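Local coordinates for protein HepC.19480.a.B1 (PDB 6MTZ) that is of unknown function but probably hydrolyses phosphodiester bonds as a metal-dependent, two-domain phosphoesterase of the DHH family, at residues Gln25-Gln30 / Glu131-His136; Ile227-Asp232 / Asp239-Asn244; Leu249-Lys254 / Leu283-Asp288. All blocks are in the same frame, centred on the assembly; numbering follows the deposited sequence.

Overall arrangement
The three contacts follow one another along the chain, with no nesting and no crossing. Contact 1 comes first and closes the longest loop: 100 residues, with four of the five strands of the N-terminal parallel sheet, lie between segments 25-30 and 131-136. After the helices that follow, contact 2 closes the short loop between helices 213-228 and 238-251, with six residues between its segments. Helix 238-251 runs on into contact 3, where its end meets the end of helix 276-285 in the C-terminal domain. Contacts 2 and 3 have centres about 17 Å apart and touch through N244 and Q285, whereas contact 1 has its centre about 39 Å from that of contact 3, across the chain's centre.

Contact 1: residues Gln25-Gln30 / Glu131-His136; sequences QLVSKQ and EFLKKH. With EDO (1,2-ethanediol), chain C.
L133 packs against V27 and S28 where two helices lie side by side on the five-stranded parallel sheet of the N-terminal domain, the part of the chain that resembles the DHH phosphoesterase domain. Helix 19-29 belongs to the beta-alpha-beta unit that links strands 10-15 and 35-39, and helix 125-136 follows the edge strand 117-119. The joint is small, 93 Å² in all, but buried. One methyl group does most of the work: L133 CD1 stands 3.6 Å from S28 CA and 3.9 Å from S28 CB. Because the leucine chain is extended at its second torsion (chi2 -172°), CD1 reaches straight out to the neighbouring helix. A small residue suits position 28, since the methyl can settle almost onto the backbone. The serine hydroxyl is turned away from the leucine and is hydrogen-bonded to H13 on strand 10-15, so the same residue meets an apolar neighbour with its carbons and the sheet with its oxygen. V27 adds a looser touch, its CG1 lying 4.2 Å from L133 CD1, while its side chain also packs on T126, V129 and Y130, one to two turns earlier on helix 125-136. F31 and F32 help to enclose the leucine. E131 starts out away from helix 19-29, and its OE1 accepts a hydrogen bond of 2.9 Å from O2 of an ethanediol, probably left from crystallisation, which is also bonded to E153 of helix 145-159; the other carboxylate oxygen makes a salt bridge with R123. One turn of helix separates F132 from H136, whose ND1 lies over a face of the phenyl ring, toward its rim, and donates to F132 O at 2.9 Å with an N-H...O angle of 160°.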
loop_
_atom_site.group_PDB
_atom_site.type_symbol
_atom_site.label_atom_id
_atom_site.label_comp_id
_atom_site.label_asym_id
_atom_site.label_seq_id
_atom_site.Cartn_x
_atom_site.Cartn_y
_atom_site.Cartn_z
ATOM N N GLN A 25 -2.308 -3.001 -11.317
ATOM C CA GLN A 25 -2.294 -4.282 -10.627
ATOM C C GLN A 25 -3.637 -4.992 -10.675
ATOM O O GLN A 25 -3.671 -6.227 -10.635
ATOM C CB GLN A 25 -1.850 -4.069 -9.185
ATOM C CG GLN A 25 -0.398 -3.633 -9.121
ATOM C CD GLN A 25 0.035 -3.224 -7.739
ATOM O OE1 GLN A 25 -0.728 -2.618 -6.982
ATOM N NE2 GLN A 25 1.277 -3.540 -7.402
ATOM N N LEU A 26 -4.747 -4.248 -10.760
ATOM C CA LEU A 26 -6.004 -4.884 -11.147
ATOM C C LEU A 26 -5.841 -5.573 -12.490
ATOM O O LEU A 26 -6.268 -6.723 -12.673
ATOM C CB LEU A 26 -7.136 -3.855 -11.211
ATOM C CG LEU A 26 -8.549 -4.369 -11.536
ATOM C CD1 LEU A 26 -9.593 -3.449 -10.937
ATOM C CD2 LEU A 26 -8.805 -4.473 -13.029
ATOM N N VAL A 27 -5.209 -4.887 -13.437
ATOM C CA VAL A 27 -5.054 -5.448 -14.771
ATOM C C VAL A 27 -4.176 -6.686 -14.714
ATOM O O VAL A 27 -4.546 -7.749 -15.226
ATOM C CB VAL A 27 -4.487 -4.389 -15.732
ATOM C CG1 VAL A 27 -3.949 -5.058 -17.006
ATOM C CG2 VAL A 27 -5.561 -3.340 -16.070
ATOM N N SER A 28 -3.015 -6.585 -14.056
ATOM C CA SER A 28 -2.083 -7.710 -14.065
ATOM C C SER A 28 -2.663 -8.920 -13.358
ATOM O O SER A 28 -2.364 -10.053 -13.747
ATOM C CB SER A 28 -0.745 -7.335 -13.432
ATOM O OG SER A 28 -0.869 -7.082 -12.048
ATOM N N LYS A 29 -3.477 -8.711 -12.310
ATOM C CA LYS A 29 -4.102 -9.865 -11.647
ATOM C C LYS A 29 -5.121 -10.561 -12.544
ATOM O O LYS A 29 -5.493 -11.708 -12.272
ATOM C CB LYS A 29 -4.777 -9.447 -10.335
ATOM C CG LYS A 29 -3.802 -9.264 -9.178
ATOM C CD LYS A 29 -4.309 -8.260 -8.167
ATOM C CE LYS A 29 -4.926 -8.960 -6.994
ATOM N NZ LYS A 29 -3.875 -9.626 -6.215
ATOM N N GLN A 30 -5.579 -9.905 -13.610
ATOM C CA GLN A 30 -6.458 -10.591 -14.544
ATOM C C GLN A 30 -5.701 -11.567 -15.435
ATOM O O GLN A 30 -6.336 -12.405 -16.082
ATOM C CB GLN A 30 -7.225 -9.564 -15.381
ATOM C CG GLN A 30 -8.190 -8.709 -14.521
ATOM C CD GLN A 30 -9.452 -9.468 -14.115
ATOM O OE1 GLN A 30 -10.056 -10.168 -14.933
ATOM N NE2 GLN A 30 -9.846 -9.343 -12.845
ATOM N N GLU A 131 -2.136 -3.302 -22.651
ATOM C CA GLU A 131 -1.826 -3.676 -24.025
ATOM C C GLU A 131 -0.599 -4.576 -24.082
ATOM O O GLU A 131 -0.554 -5.519 -24.882
ATOM C CB GLU A 131 -1.678 -2.417 -24.886
ATOM C CG GLU A 131 -3.072 -1.970 -25.382
ATOM C CD GLU A 131 -3.217 -0.499 -25.763
ATOM O OE1 GLU A 131 -4.367 -0.102 -26.042
ATOM O OE2 GLU A 131 -2.223 0.256 -25.789
ATOM N N PHE A 132 0.373 -4.358 -23.197
ATOM C CA PHE A 132 1.523 -5.258 -23.146
ATOM C C PHE A 132 1.116 -6.663 -22.702
ATOM O O PHE A 132 1.530 -7.657 -23.305
ATOM C CB PHE A 132 2.607 -4.692 -22.219
ATOM C CG PHE A 132 3.729 -5.654 -21.952
ATOM C CD1 PHE A 132 4.768 -5.810 -22.874
ATOM C CD2 PHE A 132 3.765 -6.388 -20.783
ATOM C CE1 PHE A 132 5.814 -6.686 -22.621
ATOM C CE2 PHE A 132 4.809 -7.282 -20.527
ATOM C CZ PHE A 132 5.819 -7.438 -21.443
ATOM N N LEU A 133 0.326 -6.772 -21.629
ATOM C CA LEU A 133 -0.074 -8.101 -21.172
ATOM C C LEU A 133 -0.979 -8.782 -22.194
ATOM O O LEU A 133 -0.816 -9.976 -22.477
ATOM C CB LEU A 133 -0.766 -8.011 -19.799
ATOM C CG LEU A 133 0.126 -7.485 -18.671
ATOM C CD1 LEU A 133 -0.567 -7.602 -17.307
ATOM C CD2 LEU A 133 1.461 -8.232 -18.665
ATOM N N LYS A 134 -1.935 -8.042 -22.763
ATOM C CA LYS A 134 -2.865 -8.649 -23.715
ATOM C C LYS A 134 -2.131 -9.192 -24.936
ATOM O O LYS A 134 -2.496 -10.248 -25.468
ATOM C CB LYS A 134 -3.928 -7.634 -24.139
ATOM C CG LYS A 134 -5.060 -8.220 -24.979
ATOM C CD LYS A 134 -5.961 -9.181 -24.190
ATOM C CE LYS A 134 -7.054 -9.766 -25.109
ATOM N NZ LYS A 134 -8.038 -10.674 -24.404
ATOM N N LYS A 135 -1.087 -8.488 -25.391
ATOM C CA LYS A 135 -0.347 -8.956 -26.560
ATOM C C LYS A 135 0.362 -10.279 -26.295
ATOM O O LYS A 135 0.554 -11.070 -27.231
ATOM C CB LYS A 135 0.665 -7.901 -27.031
ATOM C CG LYS A 135 0.024 -6.691 -27.715
ATOM C CD LYS A 135 0.802 -6.225 -28.926
ATOM C CE LYS A 135 1.553 -4.943 -28.681
ATOM N NZ LYS A 135 2.024 -4.351 -29.977
ATOM N N HIS A 136 0.722 -10.560 -25.038
ATOM C CA HIS A 136 1.604 -11.682 -24.731
ATOM C C HIS A 136 0.966 -12.801 -23.920
ATOM O O HIS A 136 1.452 -13.931 -23.997
ATOM C CB HIS A 136 2.867 -11.182 -24.001
ATOM C CG HIS A 136 3.703 -10.286 -24.859
ATOM N ND1 HIS A 136 3.636 -8.911 -24.789
ATOM C CD2 HIS A 136 4.545 -10.568 -25.883
ATOM C CE1 HIS A 136 4.431 -8.384 -25.706
ATOM N NE2 HIS A 136 4.991 -9.370 -26.386
HETATM C C1 EDO C . -8.766 -0.407 -23.588
HETATM O O1 EDO C . -9.260 0.820 -24.142
HETATM C C2 EDO C . -7.238 -0.418 -23.622
HETATM O O2 EDO C . -6.750 -1.180 -24.732
#

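Contact 2: residues Ile227-Asp232 / Asp239-Asn244; sequences IALGGD and DNISSN
The loop joining helix 213-228 to helix 238-251, entered through a Schellman C-cap, is closed by I241 packing onto L229 and G231. At the end of helix 213-228, G230 takes a positive phi of 87°, a conformation that glycine adopts without strain, and its N bonds to I227 O at 2.9 Å. The reversal swings the chain toward helix 238-251, where the branched I241 fills the angle. Its CG2 methyl meets L229 CB at 3.6 Å, and the two side chains slant past each other rather than run alongside. The same CG2, with CG1 and CD1, spreads over G231, at 3.9, 4.0 and 4.1 Å from its CA. That close fit depends on G231 having no side chain, because the direction a CB would take leads straight at I241. Y196 and L184 also pack on L229. Beyond the glycines, D232 OD1 accepts from D234 N, an Asx turn that shapes the start of the loop, and E236 OE1 accepts from the backbone N of D232. Within the second helix, S243 OG donates to D239 O at 2.6 Å, in the carbonyl plane on a lone pair; the same oxygen also takes S243 N, so this hydroxyl is spent on its own helix. A water lies 3.1 Å from I241 O and, more weakly, near L229 O. With no direct hydrogen bond between the segments, the contact is apolar apart from the water, and rests on the close fit of the isoleucine against the bare CA of G231.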
loop_
_atom_site.group_PDB
_atom_site.type_symbol
_atom_site.label_atom_id
_atom_site.label_comp_id
_atom_site.label_asym_id
_atom_site.label_seq_id
_atom_site.Cartn_x
_atom_site.Cartn_y
_atom_site.Cartn_z
ATOM N N ILE A 227 -18.831 -1.844 3.577
ATOM C CA ILE A 227 -19.023 -3.275 3.385
ATOM C C ILE A 227 -17.705 -3.948 3.037
ATOM O O ILE A 227 -17.398 -5.034 3.543
ATOM C CB ILE A 227 -20.096 -3.526 2.312
ATOM C CG1 ILE A 227 -21.469 -3.166 2.876
ATOM C CG2 ILE A 227 -20.103 -4.977 1.883
ATOM C CD1 ILE A 227 -22.502 -3.097 1.837
ATOM N N ALA A 228 -16.900 -3.318 2.180
ATOM C CA ALA A 228 -15.624 -3.939 1.820
ATOM C C ALA A 228 -14.713 -4.062 3.034
ATOM O O ALA A 228 -13.859 -4.954 3.085
ATOM C CB ALA A 228 -14.935 -3.137 0.716
ATOM N N LEU A 229 -14.894 -3.196 4.032
ATOM C CA LEU A 229 -14.069 -3.278 5.232
ATOM C C LEU A 229 -14.566 -4.325 6.221
ATOM O O LEU A 229 -13.979 -4.453 7.299
ATOM C CB LEU A 229 -14.000 -1.920 5.924
ATOM C CG LEU A 229 -13.164 -0.842 5.240
ATOM C CD1 LEU A 229 -13.506 0.487 5.859
ATOM C CD2 LEU A 229 -11.677 -1.147 5.394
ATOM N N GLY A 230 -15.631 -5.055 5.893
ATOM C CA GLY A 230 -16.195 -6.059 6.793
ATOM C C GLY A 230 -17.214 -5.536 7.786
ATOM O O GLY A 230 -17.625 -6.284 8.680
ATOM N N GLY A 231 -17.657 -4.285 7.647
ATOM C CA GLY A 231 -18.614 -3.725 8.578
ATOM C C GLY A 231 -20.044 -3.861 8.097
ATOM O O GLY A 231 -20.306 -4.263 6.965
ATOM N N ASP A 232 -20.979 -3.530 8.990
ATOM C CA ASP A 232 -22.402 -3.477 8.646
ATOM C C ASP A 232 -22.823 -2.013 8.610
ATOM O O ASP A 232 -23.019 -1.395 9.670
ATOM C CB ASP A 232 -23.251 -4.264 9.655
ATOM C CG ASP A 232 -24.765 -4.075 9.445
ATOM O OD1 ASP A 232 -25.202 -3.401 8.479
ATOM O OD2 ASP A 232 -25.532 -4.622 10.265
ATOM N N ASP A 239 -15.810 5.160 11.452
ATOM C CA ASP A 239 -14.664 5.188 12.357
ATOM C C ASP A 239 -14.594 3.921 13.211
ATOM O O ASP A 239 -13.495 3.432 13.486
ATOM C CB ASP A 239 -14.666 6.471 13.217
ATOM C CG ASP A 239 -15.989 6.709 13.948
ATOM O OD1 ASP A 239 -16.246 6.020 14.952
ATOM O OD2 ASP A 239 -16.769 7.602 13.537
ATOM N N ASN A 240 -15.729 3.319 13.578
ATOM C CA ASN A 240 -15.610 2.033 14.267
ATOM C C ASN A 240 -15.355 0.879 13.307
ATOM O O ASN A 240 -14.687 -0.092 13.678
ATOM C CB ASN A 240 -16.845 1.760 15.120
ATOM C CG ASN A 240 -16.907 2.675 16.315
ATOM O OD1 ASN A 240 -15.874 3.075 16.853
ATOM N ND2 ASN A 240 -18.108 3.045 16.719
ATOM N N ILE A 241 -15.875 0.951 12.081
ATOM C CA ILE A 241 -15.603 -0.109 11.114
ATOM C C ILE A 241 -14.122 -0.140 10.763
ATOM O O ILE A 241 -13.509 -1.214 10.707
ATOM C CB ILE A 241 -16.481 0.075 9.871
ATOM C CG1 ILE A 241 -17.950 -0.162 10.268
ATOM C CG2 ILE A 241 -16.030 -0.867 8.723
ATOM C CD1 ILE A 241 -18.915 0.282 9.200
ATOM N N SER A 242 -13.518 1.036 10.551
ATOM C CA SER A 242 -12.100 1.094 10.202
ATOM C C SER A 242 -11.230 0.612 11.356
ATOM O O SER A 242 -10.312 -0.193 11.158
ATOM C CB SER A 242 -11.714 2.525 9.808
ATOM O OG SER A 242 -10.304 2.674 9.762
ATOM N N SER A 243 -11.484 1.117 12.574
ATOM C CA SER A 243 -10.639 0.721 13.703
ATOM C C SER A 243 -10.813 -0.757 14.017
ATOM O O SER A 243 -9.837 -1.440 14.330
ATOM C CB SER A 243 -10.930 1.589 14.934
ATOM O OG SER A 243 -12.319 1.809 15.105
ATOM N N ASN A 244 -12.026 -1.289 13.856
ATOM C CA ASN A 244 -12.233 -2.717 14.071
ATOM C C ASN A 244 -11.504 -3.559 13.035
ATOM O O ASN A 244 -10.867 -4.559 13.381
ATOM C CB ASN A 244 -13.718 -3.046 14.074
ATOM C CG ASN A 244 -14.131 -3.703 15.355
ATOM O OD1 ASN A 244 -13.872 -4.892 15.563
ATOM N ND2 ASN A 244 -14.738 -2.930 16.247
HETATM O O HOH W 1 -14.759 -4.088 10.553
#

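Contact 3: residues Leu249-Lys254 / Leu283-Asp288; sequences LLSLKK and LTQNPD
S251 and N286 each set the first side-chain torsion so that the polar group stands beside the residue's own backbone N (chi1 -71° and -60°), which brings the hydroxyl and the amide nitrogen toward each other across two helix ends. K254 starts out the same way but bends at chi3 (-74°), and the bend lays its outer carbons and amine beside the asparagine. The link between S251 and N286 is a weak hydrogen bond: N286 ND2 donates to S251 OG over 3.4 Å. Each partner has a firmer tie at home, S251 OG with T247 O and N286 ND2 with F282 O, both carbonyls in the preceding turn of the respective helix. An amide NH2 suits this place because its two protons can serve two acceptors, one in its own helix and one across the gap, while the serine hydroxyl donates backward and accepts from N286. The other end of the amide faces the lysine, with N286 OD1 3.6 Å from K254 CD and 3.6 Å from K254 NZ; the side chains slant across each other without a hydrogen bond. K254 NZ is also 4.5 Å from D288 OD2, beyond a salt bridge, though the attraction may steer the amine; the partner oxygen D288 OD1 is paired with K265. A type I turn from S251 to K254 carries the chain off helix 238-251, while N286, just before P287, is the first residue to leave helical angles after helix 276-285. The arrangement thus joins two helix C-termini at the C-terminal mixed-sheet domain: one helix leads to edge strand 258-261, and the other is the helix of a beta-alpha-beta crossover between parallel strands 264-270 and 291-295.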
loop_
_atom_site.group_PDB
_atom_site.type_symbol
_atom_site.label_atom_id
_atom_site.label_comp_id
_atom_site.label_asym_id
_atom_site.label_seq_id
_atom_site.Cartn_x
_atom_site.Cartn_y
_atom_site.Cartn_z
ATOM N N LEU A 249 -6.564 -7.072 12.241
ATOM C CA LEU A 249 -5.296 -7.345 11.573
ATOM C C LEU A 249 -4.116 -7.146 12.515
ATOM O O LEU A 249 -3.119 -7.866 12.408
ATOM C CB LEU A 249 -5.160 -6.469 10.331
ATOM C CG LEU A 249 -6.262 -6.722 9.294
ATOM C CD1 LEU A 249 -6.167 -5.720 8.138
ATOM C CD2 LEU A 249 -6.186 -8.153 8.762
ATOM N N LEU A 250 -4.214 -6.196 13.457
ATOM C CA LEU A 250 -3.133 -6.020 14.424
ATOM C C LEU A 250 -3.050 -7.196 15.385
ATOM O O LEU A 250 -1.942 -7.579 15.799
ATOM C CB LEU A 250 -3.313 -4.710 15.211
ATOM C CG LEU A 250 -3.134 -3.389 14.453
ATOM C CD1 LEU A 250 -3.400 -2.211 15.368
ATOM C CD2 LEU A 250 -1.742 -3.296 13.824
ATOM N N SER A 251 -4.202 -7.781 15.750
ATOM C CA SER A 251 -4.213 -8.870 16.728
ATOM C C SER A 251 -3.389 -10.053 16.247
ATOM O O SER A 251 -2.828 -10.788 17.063
ATOM C CB SER A 251 -5.649 -9.313 17.029
ATOM O OG SER A 251 -6.332 -8.331 17.783
ATOM N N LEU A 252 -3.270 -10.227 14.931
ATOM C CA LEU A 252 -2.430 -11.288 14.396
ATOM C C LEU A 252 -0.944 -10.950 14.426
ATOM O O LEU A 252 -0.135 -11.796 14.035
ATOM C CB LEU A 252 -2.842 -11.606 12.960
ATOM C CG LEU A 252 -4.337 -11.622 12.615
ATOM C CD1 LEU A 252 -4.502 -11.921 11.135
ATOM C CD2 LEU A 252 -5.117 -12.621 13.457
ATOM N N LYS A 253 -0.562 -9.749 14.870
ATOM C CA LYS A 253 0.825 -9.289 14.847
ATOM C C LYS A 253 1.420 -9.158 16.244
ATOM O O LYS A 253 2.489 -8.553 16.395
ATOM C CB LYS A 253 0.919 -7.937 14.118
ATOM C CG LYS A 253 0.612 -7.967 12.614
ATOM C CD LYS A 253 0.575 -6.544 12.034
ATOM C CE LYS A 253 0.146 -6.529 10.587
ATOM N NZ LYS A 253 1.214 -7.090 9.730
ATOM N N LYS A 254 0.753 -9.708 17.265
ATOM C CA LYS A 254 1.134 -9.431 18.649
ATOM C C LYS A 254 2.577 -9.823 18.921
ATOM O O LYS A 254 3.286 -9.137 19.664
ATOM C CB LYS A 254 0.193 -10.158 19.619
ATOM C CG LYS A 254 -1.222 -9.597 19.634
ATOM C CD LYS A 254 -2.058 -10.141 20.782
ATOM C CE LYS A 254 -2.496 -11.581 20.550
ATOM N NZ LYS A 254 -3.447 -12.029 21.601
ATOM N N LEU A 283 -6.525 -2.215 23.014
ATOM C CA LEU A 283 -6.265 -2.506 24.415
ATOM C C LEU A 283 -7.454 -3.189 25.071
ATOM O O LEU A 283 -7.267 -4.059 25.928
ATOM C CB LEU A 283 -5.893 -1.217 25.144
ATOM C CG LEU A 283 -4.562 -0.634 24.658
ATOM C CD1 LEU A 283 -4.300 0.770 25.205
ATOM C CD2 LEU A 283 -3.409 -1.572 25.012
ATOM N N THR A 284 -8.678 -2.853 24.660
ATOM C CA THR A 284 -9.838 -3.552 25.207
ATOM C C THR A 284 -9.860 -5.010 24.755
ATOM O O THR A 284 -10.022 -5.924 25.574
ATOM C CB THR A 284 -11.130 -2.842 24.803
ATOM O OG1 THR A 284 -11.111 -1.492 25.285
ATOM C CG2 THR A 284 -12.324 -3.556 25.390
ATOM N N GLN A 285 -9.692 -5.247 23.451
ATOM C CA GLN A 285 -9.707 -6.605 22.918
ATOM C C GLN A 285 -8.502 -7.426 23.371
ATOM O O GLN A 285 -8.555 -8.662 23.331
ATOM C CB GLN A 285 -9.749 -6.571 21.383
ATOM C CG GLN A 285 -11.020 -5.999 20.750
ATOM C CD GLN A 285 -10.912 -5.913 19.227
ATOM O OE1 GLN A 285 -9.834 -6.084 18.660
ATOM N NE2 GLN A 285 -12.032 -5.649 18.566
ATOM N N ASN A 286 -7.414 -6.779 23.781
ATOM C CA ASN A 286 -6.176 -7.469 24.132
ATOM C C ASN A 286 -5.708 -6.968 25.485
ATOM O O ASN A 286 -4.710 -6.244 25.586
ATOM C CB ASN A 286 -5.113 -7.259 23.055
ATOM C CG ASN A 286 -5.552 -7.786 21.711
ATOM O OD1 ASN A 286 -5.401 -8.974 21.417
ATOM N ND2 ASN A 286 -6.128 -6.912 20.897
ATOM N N PRO A 287 -6.408 -7.352 26.557
ATOM C CA PRO A 287 -6.125 -6.757 27.871
ATOM C C PRO A 287 -4.732 -7.054 28.383
ATOM O O PRO A 287 -4.302 -6.395 29.332
ATOM C CB PRO A 287 -7.198 -7.379 28.779
ATOM C CG PRO A 287 -7.542 -8.677 28.120
ATOM C CD PRO A 287 -7.401 -8.440 26.637
ATOM N N ASP A 288 -4.017 -8.017 27.789
ATOM C CA ASP A 288 -2.667 -8.353 28.230
ATOM C C ASP A 288 -1.658 -7.263 27.897
ATOM O O ASP A 288 -0.546 -7.287 28.432
ATOM C CB ASP A 288 -2.230 -9.703 27.634
ATOM C CG ASP A 288 -2.451 -9.803 26.124
ATOM O OD1 ASP A 288 -1.463 -9.630 25.384
ATOM O OD2 ASP A 288 -3.591 -10.079 25.674
#